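Local structure of D-ribulose-5-phosphate 3-epimerase, putative (1TQX) at residues A[198-201]-A[202-205]; A[132-136]-A[137-141]; A[60-63]-A[64-67]; A[95-99]-A[100-104]. The protein probably catalyses the interconversion of D-ribulose 5-phosphate and D-xylulose 5-phosphate, using one bound divalent metal ion per subunit. One frame throughout, in Å; residues are numbered along the deposited sequence.

Contact 1 of 4, residues A[198-201]-A[202-205]; sequences IVAG and TSIF. With SO4 (sulfate ion), chain C.
Ala200 and Ile204 meet as methyl against methyl, Ala200 CB lying 3.7 Å from Ile204 CD1. The Ile204 CG1 arm runs beside its own backbone N (chi1 -71°) and carries CD1 back over the strand end; Ser203 OG touches the same alanine methyl, but its hydroxyl is hydrogen-bonded to Leu182 O. Phe205 comes in with the edge of its ring, CD1 reaching to 3.5 Å from Gly201 O near the ring plane. That carbonyl also takes two backbone bonds: Phe205 N lies 3.0 Å from Gly201 O, nearly in line with the C=O bond, whereas Ile204 N stands above the carbonyl plane.

Gly201 is the N-cap of helix 202-205, at the junction where strand 197-200 of the TIM barrel passes into the short helix. A sulfate, probably from the crystallisation liquor, sits at this helix start among Gly201, Thr202 and Gly153, all predicted substrate-binding residues, consistent with a site for the substrate phosphate. Thr202 OG1 lies beside its backbone N, which lets hydroxyl and amide address one oxygen: OG1 bonds SO4 O4 at 3.0 Å, with a longer, weak bond from Thr202 N. Gly201 N reaches SO4 O1 weakly at 2.8 Å, and a water bonded to Ser203 N at 3.1 Å donates to SO4 O3. Gly153 N also bonds the ion.

Contact 2 of 4, residues A[132-136]-A[137-141]; sequences PILDT and NLINT
A type I turn from Leu134 to Asn137 leads from helix 131-134 into the loop, where Ile139 folds back against Ile133 and Leu134. Ile133 CG2 lies 3.8 Å from Ile139 CG1, and Leu134 CD2 approaches Ile139 CB equally closely. In both pairs the side chains cross obliquely, so one isoleucine rests on two successive residues of the last helical turn. Leu134 CB starts out away from the loop, and it is the far methyl CD2 that makes the touch.

Thr136 OG1 bonds in two directions. Held between backbone N and carbonyl carbon (chi1 70°), it gives its hydrogen to Ile133 O over 2.7 Å, in the carbonyl plane, and accepts from Leu138 N at 3.3 Å; the same hydroxyl rests against Leu138 CG at 3.4 Å. Ile133 O additionally receives Thr136 N, so two donors of one residue grip it.

This is the αβ connection from helix 131-134 to strand 141-145 of the TIM barrel, and Asn137 is its first residue to leave helical geometry, with a positive phi of 71°. Asn137 N bonds Leu134 O at 3.2 Å from well above the carbonyl plane. Two waters also donate to Leu134 O: one passes on to Asn137 OD1 at 2.8 Å, the other to Ile139 O at 2.9 Å, the latter linking the helix end with the chain entering strand 141-145. Ile139 also packs on Cys117 and Ile119 of strand 116-121, and Arg111 of helix 100-111 donates to Leu138 O.

Contact 3 of 4, residues A[60-63]-A[64-67]; sequences KYTK and SIFF
Thr62 OG1 donates to a water 2.8 Å away, with a weak bond to Lys59 O besides, and that water in turn gives its hydrogens to Lys63 O at 3.0 Å and Ile65 O at 2.7 Å. Three groups from four consecutive residues thus hold one water inside the bend, where it ties the two halves of the loop together without a direct bond between them. The threonine hydroxyl sits between its backbone N and carbonyl carbon (chi1 58°), the rotamer that turns it into the bend while CG2 lies toward the edge of the Phe67 ring.

Thr62 and Phe67 approach from opposite directions. OG1 comes obliquely to the ring, 3.4 Å from Phe67 CE1, and Thr62 CG2 lies at the ring edge, in its plane, 3.9 Å from the same carbon. Ile65 O is in the ring plane as well, so threonine methyl and isoleucine carbonyl both border the edge. Thr62 CB also touches Ile65 CG2 at 3.9 Å.

Glu28 OE2 of helix 20-29 accepts from both Lys63 N and Ile65 N, bridging two backbone amides of the bend. Here the chain leaves helix 52-58 and enters strand 66-72 of the TIM barrel: Thr62 and Ile65 touch helix 20-29, while Phe67 packs on Ile55 and Leu58 of helix 52-58 and on Ile35 and Leu37 of strand 34-40.

Contact 4 of 4, residues A[95-99]-A[100-104]; sequences ALNED and TERCI
Leu96 CG lies over one face of the Arg102 guanidinium, 3.7 Å from its plane, displaced toward the rim, and 3.9 Å from Arg102 NH2. The arginine chain leaves beside its backbone N, runs extended and bends at chi3 (61°), which brings one face of the flat group against the leucine. Leu96 CD2 extends further, to Cys103 SG at 3.9 Å. Asn97 OD1 lies at the guanidinium edge, but the amide stands nearly perpendicular to it (planes 86° apart), and a water makes the link, donating to Asn97 OD1 and accepting from Arg102 NH1 at 2.8 Å. A second water joins NH1 to Ala95 O in the same manner.

The βα loop between strand 88-92 of the barrel and helix 100-111 contains a type I' turn from Leu96 to Asp99, closed by Asp99 N on Leu96 O at 3.3 Å. Asp99 is the N-cap of the helix. Its CG takes the position between backbone N and carbonyl carbon (chi1 86°), turning the carboxylate over the first helical turn, where OD2 accepts a weak capping bond from Arg102 N at 3.4 Å. The Asp99 side chain crosses that of Arg102 at about a right angle, OD1 against the CB-CG-CD stem; its salt bridge to Arg102 NE is long, 4.0 Å. Asp99 O takes Cys103 N at 3.2 Å in the carbonyl plane, and Cys103 packs on Phe91 and Phe93.

From the N terminus the order is contact 3, contact 4, contact 2, contact 1; each closes before the next opens, so none nests or crosses. Contacts 3 and 2 close helix-to-strand connections, leading into strands 66-72 and 141-145. Contacts 4 and 1 close strand-to-helix connections, after strands 88-92 and 197-200. Only contacts 2 and 4 touch: Ile133 CD1 packs on Cys103 CB at 3.4 Å, Pro132 on Thr100 and Leu138 on Ile104, joining helix 131-134 with its following loop to helix 100-111. Their centres are about 12 Å apart. Contact 1 lies across the chain's centre from both, and shares the barrel sheet with contact 3, centres about 18 Å apart.

Contact 1 of 4, residues A[198-201]-A[202-205]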
loop_
_atom_site.group_PDB
_atom_site.type_symbol
_atom_site.label_atom_id
_atom_site.label_comp_id
_atom_site.label_asym_id
_atom_site.label_seq_id
_atom_site.Cartn_x
_atom_site.Cartn_y
_atom_site.Cartn_z
ATOM N N ILE A 198 -0.752 3.101 -7.114
ATOM C CA ILE A 198 -1.265 1.806 -7.538
ATOM C C ILE A 198 -0.435 0.614 -7.097
ATOM O O ILE A 198 0.726 0.484 -7.485
ATOM C CB ILE A 198 -1.368 1.760 -9.076
ATOM C CG1 ILE A 198 -2.136 2.989 -9.581
ATOM C CG2 ILE A 198 -2.016 0.445 -9.520
ATOM C CD1 ILE A 198 -3.556 3.110 -9.061
ATOM N N VAL A 199 -1.029 -0.261 -6.295
ATOM C CA VAL A 199 -0.327 -1.464 -5.864
ATOM C C VAL A 199 -0.783 -2.588 -6.788
ATOM O O VAL A 199 -1.976 -2.883 -6.875
ATOM C CB VAL A 199 -0.675 -1.838 -4.405
ATOM C CG1 VAL A 199 -0.073 -3.198 -4.060
ATOM C CG2 VAL A 199 -0.145 -0.771 -3.459
ATOM N N ALA A 200 0.161 -3.216 -7.478
ATOM C CA ALA A 200 -0.179 -4.295 -8.397
ATOM C C ALA A 200 0.783 -5.454 -8.209
ATOM O O ALA A 200 1.997 -5.262 -8.171
ATOM C CB ALA A 200 -0.116 -3.791 -9.844
ATOM N N GLY A 201 0.237 -6.658 -8.094
ATOM C CA GLY A 201 1.080 -7.822 -7.914
ATOM C C GLY A 201 1.122 -8.690 -9.152
ATOM O O GLY A 201 2.037 -8.591 -9.971
ATOM N N THR A 202 0.113 -9.540 -9.287
ATOM C CA THR A 202 0.012 -10.453 -10.412
ATOM C C THR A 202 0.172 -9.802 -11.784
ATOM O O THR A 202 0.930 -10.296 -12.626
ATOM C CB THR A 202 -1.342 -11.187 -10.394
ATOM O OG1 THR A 202 -1.528 -11.823 -9.122
ATOM C CG2 THR A 202 -1.391 -12.239 -11.490
ATOM N N SER A 203 -0.528 -8.693 -12.008
ATOM C CA SER A 203 -0.491 -8.009 -13.300
ATOM C C SER A 203 0.882 -7.507 -13.731
ATOM O O SER A 203 1.112 -7.266 -14.919
ATOM C CB SER A 203 -1.496 -6.849 -13.318
ATOM O OG SER A 203 -1.070 -5.756 -12.527
ATOM N N ILE A 204 1.790 -7.335 -12.774
ATOM C CA ILE A 204 3.132 -6.876 -13.102
ATOM C C ILE A 204 4.128 -8.038 -13.118
ATOM O O ILE A 204 4.846 -8.232 -14.100
ATOM C CB ILE A 204 3.611 -5.787 -12.108
ATOM C CG1 ILE A 204 2.829 -4.491 -12.358
ATOM C CG2 ILE A 204 5.103 -5.536 -12.276
ATOM C CD1 ILE A 204 3.168 -3.355 -11.393
ATOM N N PHE A 205 4.161 -8.827 -12.044
ATOM C CA PHE A 205 5.105 -9.939 -11.976
ATOM C C PHE A 205 4.813 -11.113 -12.912
ATOM O O PHE A 205 5.682 -11.956 -13.133
ATOM C CB PHE A 205 5.246 -10.431 -10.529
ATOM C CG PHE A 205 6.013 -9.478 -9.650
ATOM C CD1 PHE A 205 5.355 -8.622 -8.777
ATOM C CD2 PHE A 205 7.407 -9.395 -9.751
ATOM C CE1 PHE A 205 6.071 -7.683 -8.013
ATOM C CE2 PHE A 205 8.128 -8.461 -8.995
ATOM C CZ PHE A 205 7.458 -7.604 -8.127
HETATM S S SO4 C . -2.945 -8.651 -6.751
HETATM O O1 SO4 C . -2.013 -7.509 -6.693
HETATM O O2 SO4 C . -3.795 -8.654 -5.546
HETATM O O3 SO4 C . -3.812 -8.514 -7.927
HETATM O O4 SO4 C . -2.179 -9.911 -6.844
HETATM O O HOH W 1 -2.341 -7.306 -9.878
#

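Contact 2 of 4, residues A[132-136]-A[137-141]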
loop_
_atom_site.group_PDB
_atom_site.type_symbol
_atom_site.label_atom_id
_atom_site.label_comp_id
_atom_site.label_asym_id
_atom_site.label_seq_id
_atom_site.Cartn_x
_atom_site.Cartn_y
_atom_site.Cartn_z
ATOM N N PRO A 132 -12.123 11.531 11.429
ATOM C CA PRO A 132 -11.458 12.118 12.600
ATOM C C PRO A 132 -9.931 12.007 12.536
ATOM O O PRO A 132 -9.211 12.942 12.893
ATOM C CB PRO A 132 -12.048 11.323 13.761
ATOM C CG PRO A 132 -13.429 10.995 13.272
ATOM C CD PRO A 132 -13.167 10.580 11.842
ATOM N N ILE A 133 -9.440 10.864 12.073
ATOM C CA ILE A 133 -8.002 10.651 11.974
ATOM C C ILE A 133 -7.397 11.457 10.835
ATOM O O ILE A 133 -6.369 12.117 11.003
ATOM C CB ILE A 133 -7.673 9.170 11.728
ATOM C CG1 ILE A 133 -8.329 8.304 12.804
ATOM C CG2 ILE A 133 -6.162 8.973 11.741
ATOM C CD1 ILE A 133 -8.305 6.819 12.494
ATOM N N LEU A 134 -8.040 11.398 9.675
ATOM C CA LEU A 134 -7.555 12.107 8.502
ATOM C C LEU A 134 -7.531 13.618 8.686
ATOM O O LEU A 134 -6.694 14.299 8.101
ATOM C CB LEU A 134 -8.403 11.742 7.278
ATOM C CG LEU A 134 -8.353 10.266 6.868
ATOM C CD1 LEU A 134 -9.224 10.033 5.642
ATOM C CD2 LEU A 134 -6.912 9.868 6.586
ATOM N N ASP A 135 -8.441 14.143 9.500
ATOM C CA ASP A 135 -8.483 15.585 9.718
ATOM C C ASP A 135 -7.280 16.120 10.498
ATOM O O ASP A 135 -7.019 17.323 10.485
ATOM C CB ASP A 135 -9.783 15.986 10.428
ATOM C CG ASP A 135 -10.991 15.956 9.504
ATOM O OD1 ASP A 135 -10.812 15.893 8.267
ATOM O OD2 ASP A 135 -12.130 16.012 10.014
ATOM N N THR A 136 -6.541 15.233 11.162
ATOM C CA THR A 136 -5.370 15.641 11.939
ATOM C C THR A 136 -4.161 15.904 11.050
ATOM O O THR A 136 -3.160 16.473 11.501
ATOM C CB THR A 136 -4.965 14.561 12.955
ATOM O OG1 THR A 136 -4.420 13.436 12.256
ATOM C CG2 THR A 136 -6.167 14.110 13.763
ATOM N N ASN A 137 -4.253 15.481 9.791
ATOM C CA ASN A 137 -3.172 15.660 8.822
ATOM C C ASN A 137 -1.951 14.777 9.086
ATOM O O ASN A 137 -0.907 14.954 8.461
ATOM C CB ASN A 137 -2.732 17.126 8.776
ATOM C CG ASN A 137 -3.825 18.044 8.283
ATOM O OD1 ASN A 137 -4.349 17.864 7.184
ATOM N ND2 ASN A 137 -4.176 19.039 9.093
ATOM N N LEU A 138 -2.086 13.829 10.007
ATOM C CA LEU A 138 -0.988 12.927 10.344
ATOM C C LEU A 138 -0.822 11.789 9.338
ATOM O O LEU A 138 0.237 11.157 9.277
ATOM C CB LEU A 138 -1.221 12.325 11.731
ATOM C CG LEU A 138 -1.100 13.266 12.928
ATOM C CD1 LEU A 138 -1.705 12.618 14.158
ATOM C CD2 LEU A 138 0.366 13.608 13.149
ATOM N N ILE A 139 -1.866 11.532 8.557
ATOM C CA ILE A 139 -1.853 10.447 7.579
ATOM C C ILE A 139 -1.418 10.885 6.186
ATOM O O ILE A 139 -2.025 11.763 5.581
ATOM C CB ILE A 139 -3.252 9.791 7.468
ATOM C CG1 ILE A 139 -3.745 9.357 8.855
ATOM C CG2 ILE A 139 -3.199 8.596 6.524
ATOM C CD1 ILE A 139 -2.834 8.378 9.570
ATOM N N ASN A 140 -0.364 10.254 5.679
ATOM C CA ASN A 140 0.151 10.561 4.349
ATOM C C ASN A 140 -0.606 9.795 3.264
ATOM O O ASN A 140 -0.773 10.290 2.146
ATOM C CB ASN A 140 1.630 10.177 4.254
ATOM C CG ASN A 140 2.513 11.002 5.169
ATOM O OD1 ASN A 140 2.878 12.134 4.847
ATOM N ND2 ASN A 140 2.855 10.440 6.320
ATOM N N THR A 141 -1.060 8.592 3.600
ATOM C CA THR A 141 -1.738 7.736 2.633
ATOM C C THR A 141 -2.855 6.892 3.240
ATOM O O THR A 141 -2.736 6.407 4.368
ATOM C CB THR A 141 -0.745 6.717 2.014
ATOM O OG1 THR A 141 0.413 7.396 1.512
ATOM C CG2 THR A 141 -1.418 5.930 0.884
HETATM O O HOH W 2 -3.951 13.112 7.290
HETATM O O HOH W 3 -6.163 16.015 6.217
#

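Contact 3 of 4, residues A[60-63]-A[64-67]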
loop_
_atom_site.group_PDB
_atom_site.type_symbol
_atom_site.label_atom_id
_atom_site.label_comp_id
_atom_site.label_asym_id
_atom_site.label_seq_id
_atom_site.Cartn_x
_atom_site.Cartn_y
_atom_site.Cartn_z
ATOM N N LYS A 60 19.632 -3.526 2.086
ATOM C CA LYS A 60 21.059 -3.571 1.813
ATOM C C LYS A 60 21.354 -3.640 0.308
ATOM O O LYS A 60 22.426 -3.223 -0.145
ATOM C CB LYS A 60 21.672 -4.792 2.510
ATOM C CG LYS A 60 23.173 -4.936 2.330
ATOM C CD LYS A 60 23.682 -6.341 2.690
ATOM C CE LYS A 60 23.601 -6.652 4.180
ATOM N NZ LYS A 60 22.203 -6.741 4.687
ATOM N N TYR A 61 20.395 -4.138 -0.472
ATOM C CA TYR A 61 20.599 -4.306 -1.910
ATOM C C TYR A 61 19.832 -3.384 -2.851
ATOM O O TYR A 61 19.931 -3.526 -4.070
ATOM C CB TYR A 61 20.312 -5.765 -2.281
ATOM C CG TYR A 61 21.080 -6.750 -1.433
ATOM C CD1 TYR A 61 20.468 -7.415 -0.370
ATOM C CD2 TYR A 61 22.432 -6.990 -1.666
ATOM C CE1 TYR A 61 21.189 -8.299 0.440
ATOM C CE2 TYR A 61 23.162 -7.868 -0.862
ATOM C CZ TYR A 61 22.538 -8.518 0.184
ATOM O OH TYR A 61 23.262 -9.389 0.969
ATOM N N THR A 62 19.072 -2.445 -2.301
ATOM C CA THR A 62 18.308 -1.523 -3.132
ATOM C C THR A 62 18.975 -0.160 -3.188
ATOM O O THR A 62 19.930 0.109 -2.454
ATOM C CB THR A 62 16.874 -1.337 -2.600
ATOM O OG1 THR A 62 16.924 -0.850 -1.250
ATOM C CG2 THR A 62 16.114 -2.656 -2.637
ATOM N N LYS A 63 18.469 0.700 -4.063
ATOM C CA LYS A 63 19.025 2.033 -4.205
ATOM C C LYS A 63 18.024 3.113 -3.826
ATOM O O LYS A 63 17.844 3.411 -2.648
ATOM C CB LYS A 63 19.526 2.237 -5.638
ATOM C CG LYS A 63 20.749 1.385 -5.955
ATOM C CD LYS A 63 21.242 1.561 -7.384
ATOM C CE LYS A 63 20.263 0.974 -8.386
ATOM N NZ LYS A 63 20.815 0.990 -9.769
ATOM N N SER A 64 17.356 3.683 -4.819
ATOM C CA SER A 64 16.396 4.750 -4.563
ATOM C C SER A 64 14.958 4.321 -4.281
ATOM O O SER A 64 14.178 5.113 -3.759
ATOM C CB SER A 64 16.382 5.727 -5.743
ATOM O OG SER A 64 17.658 6.297 -5.954
ATOM N N ILE A 65 14.599 3.081 -4.598
ATOM C CA ILE A 65 13.216 2.666 -4.399
ATOM C C ILE A 65 12.682 2.835 -2.967
ATOM O O ILE A 65 13.327 2.458 -1.991
ATOM C CB ILE A 65 12.998 1.221 -4.921
ATOM C CG1 ILE A 65 11.513 1.015 -5.234
ATOM C CG2 ILE A 65 13.500 0.199 -3.906
ATOM C CD1 ILE A 65 11.234 -0.135 -6.200
ATOM N N PHE A 66 11.496 3.434 -2.881
ATOM C CA PHE A 66 10.770 3.746 -1.642
ATOM C C PHE A 66 10.174 2.480 -1.003
ATOM O O PHE A 66 9.447 1.736 -1.661
ATOM C CB PHE A 66 9.660 4.734 -2.020
ATOM C CG PHE A 66 8.883 5.307 -0.864
ATOM C CD1 PHE A 66 9.130 6.607 -0.423
ATOM C CD2 PHE A 66 7.805 4.612 -0.316
ATOM C CE1 PHE A 66 8.308 7.214 0.534
ATOM C CE2 PHE A 66 6.975 5.208 0.646
ATOM C CZ PHE A 66 7.228 6.512 1.066
ATOM N N PHE A 67 10.474 2.249 0.273
ATOM C CA PHE A 67 9.966 1.076 0.980
ATOM C C PHE A 67 8.584 1.330 1.577
ATOM O O PHE A 67 8.441 2.034 2.580
ATOM C CB PHE A 67 10.955 0.656 2.082
ATOM C CG PHE A 67 12.041 -0.282 1.606
ATOM C CD1 PHE A 67 12.732 -0.047 0.415
ATOM C CD2 PHE A 67 12.390 -1.396 2.367
ATOM C CE1 PHE A 67 13.753 -0.915 -0.002
ATOM C CE2 PHE A 67 13.410 -2.267 1.957
ATOM C CZ PHE A 67 14.090 -2.024 0.774
HETATM O O HOH W 4 15.833 1.676 -1.245
#

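Contact 4 of 4, residues A[95-99]-A[100-104]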
loop_
_atom_site.group_PDB
_atom_site.type_symbol
_atom_site.label_atom_id
_atom_site.label_comp_id
_atom_site.label_asym_id
_atom_site.label_seq_id
_atom_site.Cartn_x
_atom_site.Cartn_y
_atom_site.Cartn_z
ATOM N N ALA A 95 -7.017 -3.135 12.988
ATOM C CA ALA A 95 -6.058 -3.729 13.914
ATOM C C ALA A 95 -6.101 -3.022 15.270
ATOM O O ALA A 95 -5.738 -3.606 16.293
ATOM C CB ALA A 95 -4.648 -3.661 13.326
ATOM N N LEU A 96 -6.533 -1.764 15.268
ATOM C CA LEU A 96 -6.643 -0.983 16.494
ATOM C C LEU A 96 -8.105 -0.827 16.905
ATOM O O LEU A 96 -8.496 0.190 17.480
ATOM C CB LEU A 96 -6.003 0.399 16.314
ATOM C CG LEU A 96 -4.497 0.474 16.577
ATOM C CD1 LEU A 96 -3.783 -0.555 15.725
ATOM C CD2 LEU A 96 -3.974 1.878 16.280
ATOM N N ASN A 97 -8.907 -1.838 16.587
ATOM C CA ASN A 97 -10.323 -1.850 16.938
ATOM C C ASN A 97 -11.110 -0.621 16.487
ATOM O O ASN A 97 -12.062 -0.198 17.148
ATOM C CB ASN A 97 -10.466 -2.044 18.450
ATOM C CG ASN A 97 -9.950 -3.396 18.910
ATOM O OD1 ASN A 97 -9.708 -3.614 20.099
ATOM N ND2 ASN A 97 -9.788 -4.316 17.969
ATOM N N GLU A 98 -10.706 -0.048 15.359
ATOM C CA GLU A 98 -11.387 1.105 14.793
ATOM C C GLU A 98 -11.589 2.300 15.725
ATOM O O GLU A 98 -12.563 3.039 15.585
ATOM C CB GLU A 98 -12.744 0.671 14.224
ATOM C CG GLU A 98 -12.623 -0.290 13.047
ATOM C CD GLU A 98 -13.960 -0.646 12.428
ATOM O OE1 GLU A 98 -14.873 0.202 12.447
ATOM O OE2 GLU A 98 -14.088 -1.771 11.903
ATOM N N ASP A 99 -10.693 2.510 16.679
ATOM C CA ASP A 99 -10.887 3.669 17.530
ATOM C C ASP A 99 -9.865 4.752 17.194
ATOM O O ASP A 99 -8.650 4.544 17.228
ATOM C CB ASP A 99 -10.877 3.282 19.012
ATOM C CG ASP A 99 -9.506 3.228 19.594
ATOM O OD1 ASP A 99 -8.697 2.408 19.111
ATOM O OD2 ASP A 99 -9.245 4.006 20.538
ATOM N N THR A 100 -10.408 5.904 16.822
ATOM C CA THR A 100 -9.650 7.081 16.415
ATOM C C THR A 100 -8.475 7.498 17.295
ATOM O O THR A 100 -7.386 7.777 16.788
ATOM C CB THR A 100 -10.599 8.286 16.265
ATOM O OG1 THR A 100 -11.582 7.988 15.268
ATOM C CG2 THR A 100 -9.827 9.534 15.852
ATOM N N GLU A 101 -8.692 7.556 18.605
ATOM C CA GLU A 101 -7.630 7.968 19.514
ATOM C C GLU A 101 -6.396 7.077 19.434
ATOM O O GLU A 101 -5.269 7.574 19.402
ATOM C CB GLU A 101 -8.156 8.018 20.950
ATOM C CG GLU A 101 -9.247 9.059 21.146
ATOM C CD GLU A 101 -8.768 10.471 20.857
ATOM O OE1 GLU A 101 -9.614 11.387 20.799
ATOM O OE2 GLU A 101 -7.544 10.673 20.695
ATOM N N ARG A 102 -6.599 5.764 19.399
ATOM C CA ARG A 102 -5.469 4.845 19.317
ATOM C C ARG A 102 -4.739 5.000 17.991
ATOM O O ARG A 102 -3.512 4.930 17.938
ATOM C CB ARG A 102 -5.932 3.397 19.483
ATOM C CG ARG A 102 -6.311 3.019 20.908
ATOM C CD ARG A 102 -6.598 1.534 21.010
ATOM N NE ARG A 102 -5.433 0.728 20.655
ATOM C CZ ARG A 102 -5.483 -0.568 20.362
ATOM N NH1 ARG A 102 -6.643 -1.211 20.381
ATOM N NH2 ARG A 102 -4.373 -1.223 20.045
ATOM N N CYS A 103 -5.497 5.207 16.918
ATOM C CA CYS A 103 -4.903 5.378 15.596
ATOM C C CYS A 103 -4.112 6.684 15.530
ATOM O O CYS A 103 -3.024 6.734 14.950
ATOM C CB CYS A 103 -5.989 5.358 14.515
ATOM S SG CYS A 103 -6.750 3.713 14.279
ATOM N N ILE A 104 -4.657 7.740 16.122
ATOM C CA ILE A 104 -3.968 9.022 16.130
ATOM C C ILE A 104 -2.625 8.900 16.859
ATOM O O ILE A 104 -1.615 9.437 16.406
ATOM C CB ILE A 104 -4.825 10.112 16.810
ATOM C CG1 ILE A 104 -6.037 10.441 15.933
ATOM C CG2 ILE A 104 -3.992 11.368 17.044
ATOM C CD1 ILE A 104 -7.018 11.405 16.571
HETATM O O HOH W 5 -6.262 -3.754 19.137
HETATM O O HOH W 6 -9.220 -0.965 21.490
#